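Local coordinates for protein 4-hydroxy-tetrahydrodipicolinate synthase (Methanocaldococcus jannaschii DSM 2661, PDB 2YXG) that probably catalyses the condensation of pyruvate with aspartate-beta-semialdehyde to 4-hydroxy-tetrahydrodipicolinate, a step on the diaminopimelate route to lysine, at residues Glu54-Ile59 with Ala84-Val89; Gly113-Phe118 with Val147-Glu152; Ile201-Asn206 with Lys239-Glu244; Pro165-Val170 with Ile193-Lys198. One frame throughout, in Å; residues are numbered along the deposited sequence.

How the interactions relate
Interactions 1, 2 and 4 lie in the layer around the parallel strands of one TIM barrel; interaction 3 includes a strand end. Interactions 1 and 2 lie side by side on the helical wall, centres about 21 Å apart, touching where A84 of helix 81-94 meets H117 of helix 111-124. Interaction 4 joins two later pieces of that wall, its nearest atoms about 7 Å from those of interaction 2. From K198 the chain enters strand 199-202 and reaches interaction 3, which lies across the chain's centre from interactions 1 and 2. It comes closest to the predicted active site: it holds I201, a probable pyruvate-binding residue, and the V203 side chain is about 6 Å from that of K161.

Interaction 1. Residues Glu54-Ile59 with Ala84-Val89; sequences EHKKVI and AIELSV
Helices 52-66 and 81-94 pass each other with K56 CA and L87 CA 8.4 Å apart, a spacing at which side chains alone bridge the gap. The meeting point is a CH-pi contact. L87 CD2 sits over one face of the H55 ring, 4.0 Å from its centroid and only 11° off the normal, so the methyl stands above the middle of the imidazole rather than over one bond. With CG anti to the backbone N (chi1 -162°) the ring reaches toward helix 81-94, and chi2 (-58°) turns its face to L87; the two side chains cross at about a right angle. H55 ND1 is buried here without a polar partner, which means that no hydrogen bond at this nitrogen helps to fix the ring. Toward solvent, K56 NZ and E86 OE2 stand 4.3 Å apart; that is too far for a salt bridge, though the opposite charges probably attract weakly. E86 OE2 also makes a weak hydrogen bond with H52 NE2. Within helix 81-94, S88 OG gives a 2.6 Å bond to A84 O, which takes S88 N on the opposite face of its carbonyl plane. Within the TIM barrel these helices follow strands 37-40 and 71-75: H55 and I59 lean on V41, L87 rests on A76, K56 touches F90 farther along helix 81-94, and A84 and S88 turn to helix 111-124 at V121.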
loop_
_atom_site.group_PDB
_atom_site.type_symbol
_atom_site.label_atom_id
_atom_site.label_comp_id
_atom_site.label_asym_id
_atom_site.label_seq_id
_atom_site.Cartn_x
_atom_site.Cartn_y
_atom_site.Cartn_z
ATOM N N GLU A 54 -20.822 16.017 -25.992
ATOM C CA GLU A 54 -21.716 15.186 -25.179
ATOM C C GLU A 54 -21.785 15.653 -23.697
ATOM O O GLU A 54 -22.860 15.781 -23.122
ATOM C CB GLU A 54 -21.331 13.711 -25.287
ATOM C CG GLU A 54 -21.599 13.091 -26.635
ATOM C CD GLU A 54 -21.030 11.679 -26.738
ATOM O OE1 GLU A 54 -19.904 11.448 -26.218
ATOM O OE2 GLU A 54 -21.704 10.810 -27.335
ATOM N N HIS A 55 -20.618 15.918 -23.113
ATOM C CA HIS A 55 -20.505 16.460 -21.785
ATOM C C HIS A 55 -21.406 17.703 -21.678
ATOM O O HIS A 55 -22.251 17.807 -20.778
ATOM C CB HIS A 55 -19.029 16.777 -21.526
ATOM C CG HIS A 55 -18.669 16.945 -20.081
ATOM N ND1 HIS A 55 -19.265 17.884 -19.264
ATOM C CD2 HIS A 55 -17.704 16.356 -19.331
ATOM C CE1 HIS A 55 -18.702 17.848 -18.065
ATOM N NE2 HIS A 55 -17.766 16.918 -18.075
ATOM N N LYS A 56 -21.281 18.626 -22.627
ATOM C CA LYS A 56 -22.024 19.875 -22.517
ATOM C C LYS A 56 -23.495 19.580 -22.616
ATOM O O LYS A 56 -24.266 20.066 -21.792
ATOM C CB LYS A 56 -21.576 20.922 -23.556
ATOM C CG LYS A 56 -20.071 21.236 -23.501
ATOM C CD LYS A 56 -19.690 22.676 -23.828
ATOM C CE LYS A 56 -18.907 22.829 -25.100
ATOM N NZ LYS A 56 -17.957 24.030 -25.062
ATOM N N LYS A 57 -23.883 18.764 -23.595
ATOM C CA LYS A 57 -25.280 18.516 -23.856
ATOM C C LYS A 57 -25.840 17.732 -22.706
ATOM O O LYS A 57 -26.993 17.917 -22.370
ATOM C CB LYS A 57 -25.488 17.702 -25.137
ATOM C CG LYS A 57 -25.281 18.396 -26.468
ATOM C CD LYS A 57 -26.370 19.442 -26.709
ATOM C CE LYS A 57 -27.488 18.957 -27.663
ATOM N NZ LYS A 57 -28.416 20.141 -27.982
ATOM N N VAL A 58 -25.057 16.805 -22.123
ATOM C CA VAL A 58 -25.609 16.065 -20.952
ATOM C C VAL A 58 -25.910 17.007 -19.790
ATOM O O VAL A 58 -26.983 16.924 -19.244
ATOM C CB VAL A 58 -24.764 14.865 -20.451
ATOM C CG1 VAL A 58 -25.370 14.336 -19.134
ATOM C CG2 VAL A 58 -24.723 13.754 -21.497
ATOM N N ILE A 59 -24.982 17.878 -19.406
ATOM C CA ILE A 59 -25.249 18.850 -18.325
ATOM C C ILE A 59 -26.497 19.712 -18.624
ATOM O O ILE A 59 -27.400 19.888 -17.771
ATOM C CB ILE A 59 -23.996 19.716 -17.989
ATOM C CG1 ILE A 59 -22.919 18.867 -17.299
ATOM C CG2 ILE A 59 -24.366 20.884 -17.034
ATOM C CD1 ILE A 59 -21.525 19.488 -17.297
ATOM N N ALA A 84 -10.266 22.533 -16.807
ATOM C CA ALA A 84 -11.157 22.550 -15.601
ATOM C C ALA A 84 -11.917 23.905 -15.520
ATOM O O ALA A 84 -13.126 23.953 -15.268
ATOM C CB ALA A 84 -10.350 22.235 -14.233
ATOM N N ILE A 85 -11.209 24.989 -15.814
ATOM C CA ILE A 85 -11.781 26.343 -15.921
ATOM C C ILE A 85 -12.908 26.427 -16.961
ATOM O O ILE A 85 -14.039 26.785 -16.671
ATOM C CB ILE A 85 -10.658 27.363 -16.264
ATOM C CG1 ILE A 85 -9.719 27.554 -15.054
ATOM C CG2 ILE A 85 -11.234 28.739 -16.733
ATOM C CD1 ILE A 85 -8.324 28.209 -15.453
ATOM N N GLU A 86 -12.581 26.023 -18.176
ATOM C CA GLU A 86 -13.522 25.945 -19.241
ATOM C C GLU A 86 -14.785 25.171 -18.871
ATOM O O GLU A 86 -15.890 25.699 -19.079
ATOM C CB GLU A 86 -12.834 25.321 -20.430
ATOM C CG GLU A 86 -13.442 25.707 -21.730
ATOM C CD GLU A 86 -12.973 24.791 -22.877
ATOM O OE1 GLU A 86 -11.726 24.505 -22.945
ATOM O OE2 GLU A 86 -13.850 24.368 -23.697
ATOM N N LEU A 87 -14.650 23.953 -18.316
ATOM C CA LEU A 87 -15.821 23.156 -17.931
ATOM C C LEU A 87 -16.653 23.841 -16.845
ATOM O O LEU A 87 -17.878 23.736 -16.829
ATOM C CB LEU A 87 -15.442 21.717 -17.454
ATOM C CG LEU A 87 -14.882 20.759 -18.530
ATOM C CD1 LEU A 87 -14.228 19.513 -17.933
ATOM C CD2 LEU A 87 -15.988 20.343 -19.500
ATOM N N SER A 88 -15.965 24.520 -15.935
ATOM C CA SER A 88 -16.606 25.185 -14.803
ATOM C C SER A 88 -17.414 26.392 -15.262
ATOM O O SER A 88 -18.550 26.588 -14.837
ATOM C CB SER A 88 -15.543 25.627 -13.778
ATOM O OG SER A 88 -14.802 24.490 -13.297
ATOM N N VAL A 89 -16.786 27.199 -16.117
ATOM C CA VAL A 89 -17.431 28.373 -16.707
ATOM C C VAL A 89 -18.671 27.920 -17.482
ATOM O O VAL A 89 -19.756 28.530 -17.363
ATOM C CB VAL A 89 -16.451 29.150 -17.604
ATOM C CG1 VAL A 89 -17.214 30.170 -18.553
ATOM C CG2 VAL A 89 -15.396 29.861 -16.733
#

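Interaction 2. Residues Gly113-Phe118 with Val147-Glu152; sequences GLRKHF and VKLLAE
L150 carries the apolar contact, pushing its two methyls between F118 and R115. L150 CD1 lies 3.8 Å from F118 CB and also touches CD2 of the phenyl ring, meeting that ring at a slant. The other methyl, L150 CD2, packs on the backbone, 3.7 Å from R115 O, and brushes R115 CG. Next to it the aliphatic part of R115 runs past L149, with R115 CD 4.1 Å from L149 CB. With an alanine here in place of L150, CG and both methyls would be gone, and a gap would probably open beside F118 CB and R115 O. The helices concerned, 111-124 and 144-153, are neighbours in the outer layer of the TIM barrel; their short segments run in the same general direction, inclined by 28°, axes 10.0 Å apart. F118 and L150 both rest on L131 of strand 129-133, whose end carries the predicted catalytic Y132, and the F118 side chain is about 7 Å from that of Y132. The polar link between the segments is indirect. A water accepts from R115 NH1 at 3.2 Å and makes a weak, 3.3 Å bond to L149 O. R115 reaches it by bending at chi3 (63°), while its main ionic partner is E112 of its own helix, through a salt bridge at NH2. Elsewhere on helix 111-124, K116 and H117 pack on L266 and P267 of a second subunit.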
loop_
_atom_site.group_PDB
_atom_site.type_symbol
_atom_site.label_atom_id
_atom_site.label_comp_id
_atom_site.label_asym_id
_atom_site.label_seq_id
_atom_site.Cartn_x
_atom_site.Cartn_y
_atom_site.Cartn_z
ATOM N N GLY A 113 0.378 22.453 -6.198
ATOM C CA GLY A 113 -0.196 22.314 -7.559
ATOM C C GLY A 113 -1.703 22.144 -7.504
ATOM O O GLY A 113 -2.442 22.795 -8.231
ATOM N N LEU A 114 -2.155 21.294 -6.600
ATOM C CA LEU A 114 -3.601 21.186 -6.310
ATOM C C LEU A 114 -4.240 22.480 -5.866
ATOM O O LEU A 114 -5.313 22.805 -6.337
ATOM C CB LEU A 114 -3.891 20.089 -5.261
ATOM C CG LEU A 114 -3.579 18.629 -5.650
ATOM C CD1 LEU A 114 -3.730 17.685 -4.440
ATOM C CD2 LEU A 114 -4.504 18.166 -6.803
ATOM N N ARG A 115 -3.612 23.192 -4.921
ATOM C CA ARG A 115 -4.171 24.464 -4.444
ATOM C C ARG A 115 -4.333 25.430 -5.613
ATOM O O ARG A 115 -5.368 26.042 -5.800
ATOM C CB ARG A 115 -3.302 25.053 -3.331
ATOM C CG ARG A 115 -3.906 26.235 -2.492
ATOM C CD ARG A 115 -2.798 26.979 -1.642
ATOM N NE ARG A 115 -1.781 27.602 -2.517
ATOM C CZ ARG A 115 -2.039 28.641 -3.319
ATOM N NH1 ARG A 115 -3.250 29.206 -3.312
ATOM N NH2 ARG A 115 -1.097 29.126 -4.118
ATOM N N LYS A 116 -3.300 25.549 -6.422
ATOM C CA LYS A 116 -3.282 26.506 -7.520
ATOM C C LYS A 116 -4.322 26.105 -8.553
ATOM O O LYS A 116 -5.116 26.938 -9.000
ATOM C CB LYS A 116 -1.919 26.497 -8.181
ATOM C CG LYS A 116 -0.834 27.372 -7.550
ATOM C CD LYS A 116 0.448 27.311 -8.446
ATOM C CE LYS A 116 1.344 28.491 -8.209
ATOM N NZ LYS A 116 2.297 28.233 -7.077
ATOM N N HIS A 117 -4.312 24.821 -8.936
ATOM C CA HIS A 117 -5.389 24.246 -9.751
ATOM C C HIS A 117 -6.786 24.614 -9.256
ATOM O O HIS A 117 -7.550 25.219 -10.016
ATOM C CB HIS A 117 -5.244 22.727 -9.895
ATOM C CG HIS A 117 -6.314 22.091 -10.735
ATOM N ND1 HIS A 117 -7.465 21.554 -10.195
ATOM C CD2 HIS A 117 -6.388 21.878 -12.071
ATOM C CE1 HIS A 117 -8.198 21.026 -11.167
ATOM N NE2 HIS A 117 -7.572 21.222 -12.316
ATOM N N PHE A 118 -7.114 24.308 -7.996
ATOM C CA PHE A 118 -8.510 24.592 -7.515
ATOM C C PHE A 118 -8.738 26.103 -7.336
ATOM O O PHE A 118 -9.842 26.574 -7.401
ATOM C CB PHE A 118 -8.874 23.838 -6.200
ATOM C CG PHE A 118 -9.046 22.350 -6.379
ATOM C CD1 PHE A 118 -10.005 21.835 -7.275
ATOM C CD2 PHE A 118 -8.247 21.456 -5.703
ATOM C CE1 PHE A 118 -10.161 20.463 -7.459
ATOM C CE2 PHE A 118 -8.431 20.052 -5.865
ATOM C CZ PHE A 118 -9.375 19.578 -6.733
ATOM N N VAL A 147 -7.054 21.647 1.656
ATOM C CA VAL A 147 -8.454 22.077 1.696
ATOM C C VAL A 147 -8.701 23.331 2.556
ATOM O O VAL A 147 -9.501 24.203 2.172
ATOM C CB VAL A 147 -9.363 20.985 2.199
ATOM C CG1 VAL A 147 -10.808 21.495 2.316
ATOM C CG2 VAL A 147 -9.236 19.719 1.304
ATOM N N LYS A 148 -8.058 23.399 3.731
ATOM C CA LYS A 148 -8.236 24.518 4.665
ATOM C C LYS A 148 -7.767 25.859 4.063
ATOM O O LYS A 148 -8.501 26.848 4.138
ATOM C CB LYS A 148 -7.580 24.205 6.009
ATOM C CG LYS A 148 -7.617 25.360 7.085
ATOM C CD LYS A 148 -6.850 24.862 8.308
ATOM C CE LYS A 148 -7.183 25.678 9.573
ATOM N NZ LYS A 148 -6.439 26.958 9.567
ATOM N N LEU A 149 -6.582 25.870 3.420
ATOM C CA LEU A 149 -6.097 27.050 2.637
ATOM C C LEU A 149 -7.076 27.461 1.554
ATOM O O LEU A 149 -7.448 28.631 1.466
ATOM C CB LEU A 149 -4.704 26.812 2.016
ATOM C CG LEU A 149 -3.590 26.534 3.048
ATOM C CD1 LEU A 149 -2.300 26.023 2.388
ATOM C CD2 LEU A 149 -3.314 27.736 3.999
ATOM N N LEU A 150 -7.522 26.495 0.754
ATOM C CA LEU A 150 -8.576 26.765 -0.261
ATOM C C LEU A 150 -9.812 27.493 0.274
ATOM O O LEU A 150 -10.227 28.541 -0.259
ATOM C CB LEU A 150 -9.011 25.482 -0.965
ATOM C CG LEU A 150 -7.920 25.030 -1.951
ATOM C CD1 LEU A 150 -8.112 23.548 -2.457
ATOM C CD2 LEU A 150 -7.859 26.020 -3.071
ATOM N N ALA A 151 -10.391 26.913 1.325
ATOM C CA ALA A 151 -11.604 27.436 1.920
ATOM C C ALA A 151 -11.324 28.788 2.571
ATOM O O ALA A 151 -12.147 29.698 2.466
ATOM C CB ALA A 151 -12.167 26.460 2.950
ATOM N N GLU A 152 -10.178 28.933 3.237
ATOM C CA GLU A 152 -9.798 30.244 3.790
ATOM C C GLU A 152 -9.695 31.328 2.731
ATOM O O GLU A 152 -10.042 32.473 3.019
ATOM C CB GLU A 152 -8.529 30.187 4.657
ATOM C CG GLU A 152 -8.767 29.448 6.005
ATOM C CD GLU A 152 -7.488 29.141 6.816
ATOM O OE1 GLU A 152 -6.349 29.080 6.242
ATOM O OE2 GLU A 152 -7.657 28.944 8.074
HETATM O O HOH W 1 -5.674 29.238 -1.290
#

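Interaction 3. Residues Ile201-Asn206 with Lys239-Glu244; sequences ISVVAN and KAMFIE
S202 OG has two partners: it accepts from A205 N at 2.8 Å, with an N-H...O angle of 154°, and hydrogen-bonds D186 OD1. The first bond is an ST motif, and it spans the corner where strand 199-202, last of the eight barrel strands of this TIM fold, gives way to the 3-10 turn 204-206. D186 grips the same corner with its other oxygen, OD2, which binds V204 N and, weakly, V203 N. The turn sets V203 and V204 against M241, at the C-terminal end of the 224-240 region, with V204 CA and M241 CA 6.7 Å apart. Contact is purely apolar. V204 CG2 meets M241 CG at 4.0 Å, the two side chains crossing at about a right angle, and V203 CG1 lies 4.2 Å from M241 CB. The thioether chain bends at chi2 (-54°) and again at chi3 (95°), so that CB and CG meet the valines while CE turns away from them. L279 of helix 273-286 and V250 of helix 248-256 also touch M241, and V203 shares V250. V203 also touches T44, a predicted pyruvate-binding residue, their side chains about 4 Å apart; I201, within the strand, probably binds pyruvate too. M241 lies in a type I turn from A240 to I243, closed by I243 N bonding to A240 O at 3.0 Å. In this turn F242 folds its ring back against K239 O, the oxygen standing 3.5 Å from the ring plane, over its centre.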
loop_
_atom_site.group_PDB
_atom_site.type_symbol
_atom_site.label_atom_id
_atom_site.label_comp_id
_atom_site.label_asym_id
_atom_site.label_seq_id
_atom_site.Cartn_x
_atom_site.Cartn_y
_atom_site.Cartn_z
ATOM N N ILE A 201 -22.517 11.641 -2.129
ATOM C CA ILE A 201 -22.660 11.566 -3.553
ATOM C C ILE A 201 -22.502 10.080 -3.855
ATOM O O ILE A 201 -21.471 9.490 -3.578
ATOM C CB ILE A 201 -21.691 12.489 -4.319
ATOM C CG1 ILE A 201 -22.126 13.942 -4.084
ATOM C CG2 ILE A 201 -21.711 12.118 -5.855
ATOM C CD1 ILE A 201 -21.093 15.007 -4.439
ATOM N N SER A 202 -23.553 9.502 -4.407
ATOM C CA SER A 202 -23.772 8.074 -4.320
ATOM C C SER A 202 -23.939 7.382 -5.694
ATOM O O SER A 202 -24.628 7.879 -6.585
ATOM C CB SER A 202 -25.035 7.840 -3.456
ATOM O OG SER A 202 -25.506 6.518 -3.512
ATOM N N VAL A 203 -23.362 6.188 -5.796
ATOM C CA VAL A 203 -23.617 5.292 -6.895
ATOM C C VAL A 203 -24.933 4.505 -6.657
ATOM O O VAL A 203 -25.814 4.483 -7.506
ATOM C CB VAL A 203 -22.411 4.366 -7.019
ATOM C CG1 VAL A 203 -22.635 3.323 -8.048
ATOM C CG2 VAL A 203 -21.156 5.231 -7.315
ATOM N N VAL A 204 -25.052 3.859 -5.488
ATOM C CA VAL A 204 -26.163 3.014 -5.197
ATOM C C VAL A 204 -27.483 3.781 -5.136
ATOM O O VAL A 204 -28.531 3.195 -5.370
ATOM C CB VAL A 204 -25.929 2.164 -3.919
ATOM C CG1 VAL A 204 -26.182 2.963 -2.627
ATOM C CG2 VAL A 204 -26.858 0.926 -3.949
ATOM N N ALA A 205 -27.482 5.091 -4.856
ATOM C CA ALA A 205 -28.770 5.832 -4.884
ATOM C C ALA A 205 -29.386 5.855 -6.286
ATOM O O ALA A 205 -30.566 6.197 -6.441
ATOM C CB ALA A 205 -28.660 7.260 -4.286
ATOM N N ASN A 206 -28.636 5.471 -7.322
ATOM C CA ASN A 206 -29.276 5.230 -8.667
ATOM C C ASN A 206 -30.278 4.052 -8.750
ATOM O O ASN A 206 -31.125 4.028 -9.648
ATOM C CB ASN A 206 -28.234 5.046 -9.765
ATOM C CG ASN A 206 -27.449 6.327 -10.049
ATOM O OD1 ASN A 206 -26.256 6.442 -9.704
ATOM N ND2 ASN A 206 -28.110 7.290 -10.692
ATOM N N LYS A 239 -21.718 -3.482 -1.684
ATOM C CA LYS A 239 -20.529 -4.201 -2.144
ATOM C C LYS A 239 -20.617 -4.568 -3.616
ATOM O O LYS A 239 -19.601 -4.456 -4.350
ATOM C CB LYS A 239 -20.288 -5.464 -1.327
ATOM C CG LYS A 239 -20.044 -5.195 0.154
ATOM C CD LYS A 239 -19.606 -6.484 0.863
ATOM C CE LYS A 239 -20.749 -7.481 1.039
ATOM N NZ LYS A 239 -20.290 -8.791 1.631
ATOM N N ALA A 240 -21.797 -5.005 -4.076
ATOM C CA ALA A 240 -21.910 -5.301 -5.490
ATOM C C ALA A 240 -21.618 -4.090 -6.361
ATOM O O ALA A 240 -21.119 -4.231 -7.484
ATOM C CB ALA A 240 -23.268 -5.913 -5.841
ATOM N N MET A 241 -21.892 -2.887 -5.877
ATOM C CA MET A 241 -21.680 -1.717 -6.755
ATOM C C MET A 241 -20.183 -1.530 -7.072
ATOM O O MET A 241 -19.804 -0.856 -8.013
ATOM C CB MET A 241 -22.305 -0.428 -6.173
ATOM C CG MET A 241 -23.831 -0.358 -6.172
ATOM S SD MET A 241 -24.514 -0.655 -7.791
ATOM C CE MET A 241 -24.866 -2.444 -7.678
ATOM N N PHE A 242 -19.321 -2.144 -6.286
ATOM C CA PHE A 242 -17.910 -2.111 -6.664
ATOM C C PHE A 242 -17.279 -3.482 -6.990
ATOM O O PHE A 242 -16.039 -3.623 -6.925
ATOM C CB PHE A 242 -17.071 -1.335 -5.644
ATOM C CG PHE A 242 -17.069 -1.913 -4.253
ATOM C CD1 PHE A 242 -16.263 -2.999 -3.930
ATOM C CD2 PHE A 242 -17.800 -1.289 -3.234
ATOM C CE1 PHE A 242 -16.244 -3.496 -2.643
ATOM C CE2 PHE A 242 -17.766 -1.762 -1.927
ATOM C CZ PHE A 242 -17.004 -2.859 -1.627
ATOM N N ILE A 243 -18.125 -4.466 -7.320
ATOM C CA ILE A 243 -17.643 -5.800 -7.636
ATOM C C ILE A 243 -16.647 -5.777 -8.834
ATOM O O ILE A 243 -15.652 -6.525 -8.881
ATOM C CB ILE A 243 -18.796 -6.860 -7.785
ATOM C CG1 ILE A 243 -18.187 -8.258 -7.771
ATOM C CG2 ILE A 243 -19.640 -6.648 -9.020
ATOM C CD1 ILE A 243 -19.192 -9.310 -7.959
ATOM N N GLU A 244 -16.943 -4.903 -9.780
ATOM C CA GLU A 244 -15.973 -4.438 -10.747
ATOM C C GLU A 244 -16.019 -2.902 -10.651
ATOM O O GLU A 244 -16.894 -2.346 -9.964
ATOM C CB GLU A 244 -16.324 -4.970 -12.165
ATOM C CG GLU A 244 -16.381 -6.521 -12.239
ATOM C CD GLU A 244 -16.387 -7.134 -13.665
ATOM O OE1 GLU A 244 -16.351 -6.374 -14.671
ATOM O OE2 GLU A 244 -16.438 -8.397 -13.752
#

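Interaction 4. Residues Pro165-Val170 with Ile193-Lys198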
loop_
_atom_site.group_PDB
_atom_site.type_symbol
_atom_site.label_atom_id
_atom_site.label_comp_id
_atom_site.label_asym_id
_atom_site.label_seq_id
_atom_site.Cartn_x
_atom_site.Cartn_y
_atom_site.Cartn_z
ATOM N N PRO A 165 -10.821 6.285 2.191
ATOM C CA PRO A 165 -11.444 5.411 3.197
ATOM C C PRO A 165 -10.779 5.526 4.591
ATOM O O PRO A 165 -11.255 4.925 5.563
ATOM C CB PRO A 165 -11.255 4.013 2.581
ATOM C CG PRO A 165 -9.906 4.104 1.950
ATOM C CD PRO A 165 -9.881 5.531 1.329
ATOM N N ASN A 166 -9.699 6.290 4.700
ATOM C CA ASN A 166 -9.131 6.601 6.014
ATOM C C ASN A 166 -9.930 7.730 6.654
ATOM O O ASN A 166 -9.714 8.921 6.350
ATOM C CB ASN A 166 -7.645 6.965 5.921
ATOM C CG ASN A 166 -7.075 7.527 7.245
ATOM O OD1 ASN A 166 -7.764 7.656 8.286
ATOM N ND2 ASN A 166 -5.805 7.888 7.195
ATOM N N LEU A 167 -10.820 7.349 7.578
ATOM C CA LEU A 167 -11.811 8.271 8.110
ATOM C C LEU A 167 -11.267 9.242 9.090
ATOM O O LEU A 167 -11.947 10.177 9.490
ATOM C CB LEU A 167 -13.000 7.543 8.715
ATOM C CG LEU A 167 -13.821 6.748 7.684
ATOM C CD1 LEU A 167 -15.175 6.271 8.291
ATOM C CD2 LEU A 167 -13.997 7.481 6.354
ATOM N N SER A 168 -10.028 9.090 9.489
ATOM C CA SER A 168 -9.503 10.230 10.252
ATOM C C SER A 168 -9.151 11.401 9.361
ATOM O O SER A 168 -9.038 12.509 9.868
ATOM C CB SER A 168 -8.365 9.881 11.194
ATOM O OG SER A 168 -7.276 9.600 10.441
ATOM N N GLN A 169 -9.003 11.161 8.052
ATOM C CA GLN A 169 -8.990 12.304 7.155
ATOM C C GLN A 169 -10.328 13.067 7.227
ATOM O O GLN A 169 -10.339 14.299 7.162
ATOM C CB GLN A 169 -8.606 11.973 5.711
ATOM C CG GLN A 169 -8.644 13.214 4.814
ATOM C CD GLN A 169 -7.774 13.087 3.604
ATOM O OE1 GLN A 169 -8.251 13.183 2.455
ATOM N NE2 GLN A 169 -6.478 12.906 3.830
ATOM N N VAL A 170 -11.428 12.337 7.364
ATOM C CA VAL A 170 -12.720 12.949 7.544
ATOM C C VAL A 170 -12.789 13.724 8.889
ATOM O O VAL A 170 -13.341 14.839 8.944
ATOM C CB VAL A 170 -13.916 11.933 7.361
ATOM C CG1 VAL A 170 -15.216 12.458 8.022
ATOM C CG2 VAL A 170 -14.125 11.565 5.845
ATOM N N ILE A 193 -21.341 10.371 8.352
ATOM C CA ILE A 193 -22.361 11.250 8.976
ATOM C C ILE A 193 -22.269 11.311 10.506
ATOM O O ILE A 193 -22.414 12.389 11.111
ATOM C CB ILE A 193 -23.769 10.868 8.505
ATOM C CG1 ILE A 193 -23.911 11.087 6.982
ATOM C CG2 ILE A 193 -24.801 11.662 9.205
ATOM C CD1 ILE A 193 -25.211 10.433 6.409
ATOM N N ALA A 194 -21.984 10.155 11.114
ATOM C CA ALA A 194 -21.704 10.074 12.550
ATOM C C ALA A 194 -20.559 11.001 12.934
ATOM O O ALA A 194 -20.576 11.631 14.011
ATOM C CB ALA A 194 -21.387 8.615 12.960
ATOM N N LEU A 195 -19.567 11.090 12.045
ATOM C CA LEU A 195 -18.417 11.921 12.290
ATOM C C LEU A 195 -18.754 13.391 12.064
ATOM O O LEU A 195 -17.950 14.239 12.429
ATOM C CB LEU A 195 -17.234 11.523 11.408
ATOM C CG LEU A 195 -16.387 10.370 11.959
ATOM C CD1 LEU A 195 -15.391 9.823 10.873
ATOM C CD2 LEU A 195 -15.626 10.758 13.262
ATOM N N GLY A 196 -19.923 13.655 11.485
ATOM C CA GLY A 196 -20.430 15.012 11.178
ATOM C C GLY A 196 -20.562 15.366 9.687
ATOM O O GLY A 196 -20.760 16.544 9.332
ATOM N N GLY A 197 -20.401 14.380 8.788
ATOM C CA GLY A 197 -20.643 14.668 7.376
ATOM C C GLY A 197 -22.141 14.961 7.176
ATOM O O GLY A 197 -22.977 14.542 7.987
ATOM N N LYS A 198 -22.489 15.570 6.047
ATOM C CA LYS A 198 -23.830 16.013 5.807
ATOM C C LYS A 198 -24.568 15.350 4.692
ATOM O O LYS A 198 -25.690 15.748 4.413
ATOM C CB LYS A 198 -23.804 17.508 5.496
ATOM C CG LYS A 198 -23.245 18.319 6.606
ATOM C CD LYS A 198 -24.037 18.100 7.865
ATOM C CE LYS A 198 -23.502 19.018 9.001
ATOM N NZ LYS A 198 -24.575 19.135 9.986
#
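L195 sets its CD1 methyl against L167 and V170, and everything tight in this contact gathers round that one carbon. L195 CD1 lies 3.7 Å from L167 O, 3.9 Å from L167 CB and 3.9 Å from V170 CG1, so it is seated on backbone and side chains together. Nearer the backbone, L195 CB lies 4.1 Å from V170 CG1. V170 offers this methyl because CG1 lies anti to its backbone N (chi1 160°), while L195 keeps CG anti to its own carbonyl carbon and reaches across. L167 and V170 also touch I192, which extends the buried patch along helix 189-194. Quite different is the outer side, where P165, N166 and K198 are exposed and make no contact across the two segments. N166, exposed itself, turns OD1 back to S168, accepting from S168 N at 2.9 Å, a capping bond, and from S168 OG at 2.9 Å, both donors coming from the same face of the amide plane. A third subunit covers part of the region: its L167 packs on L167, its A194 on A194, and its Y232 OH hydrogen-bonds L195 O. Helix 189-194 closes in a Schellman motif at G196, whose phi of 113° would drive any CB against the carbonyl O of L195. An asparagine cap opening one helix and a glycine Schellman turn ending the next thus meet through leucine and valine, joining consecutive beta-alpha units of the TIM barrel where subunits of the tetramer meet.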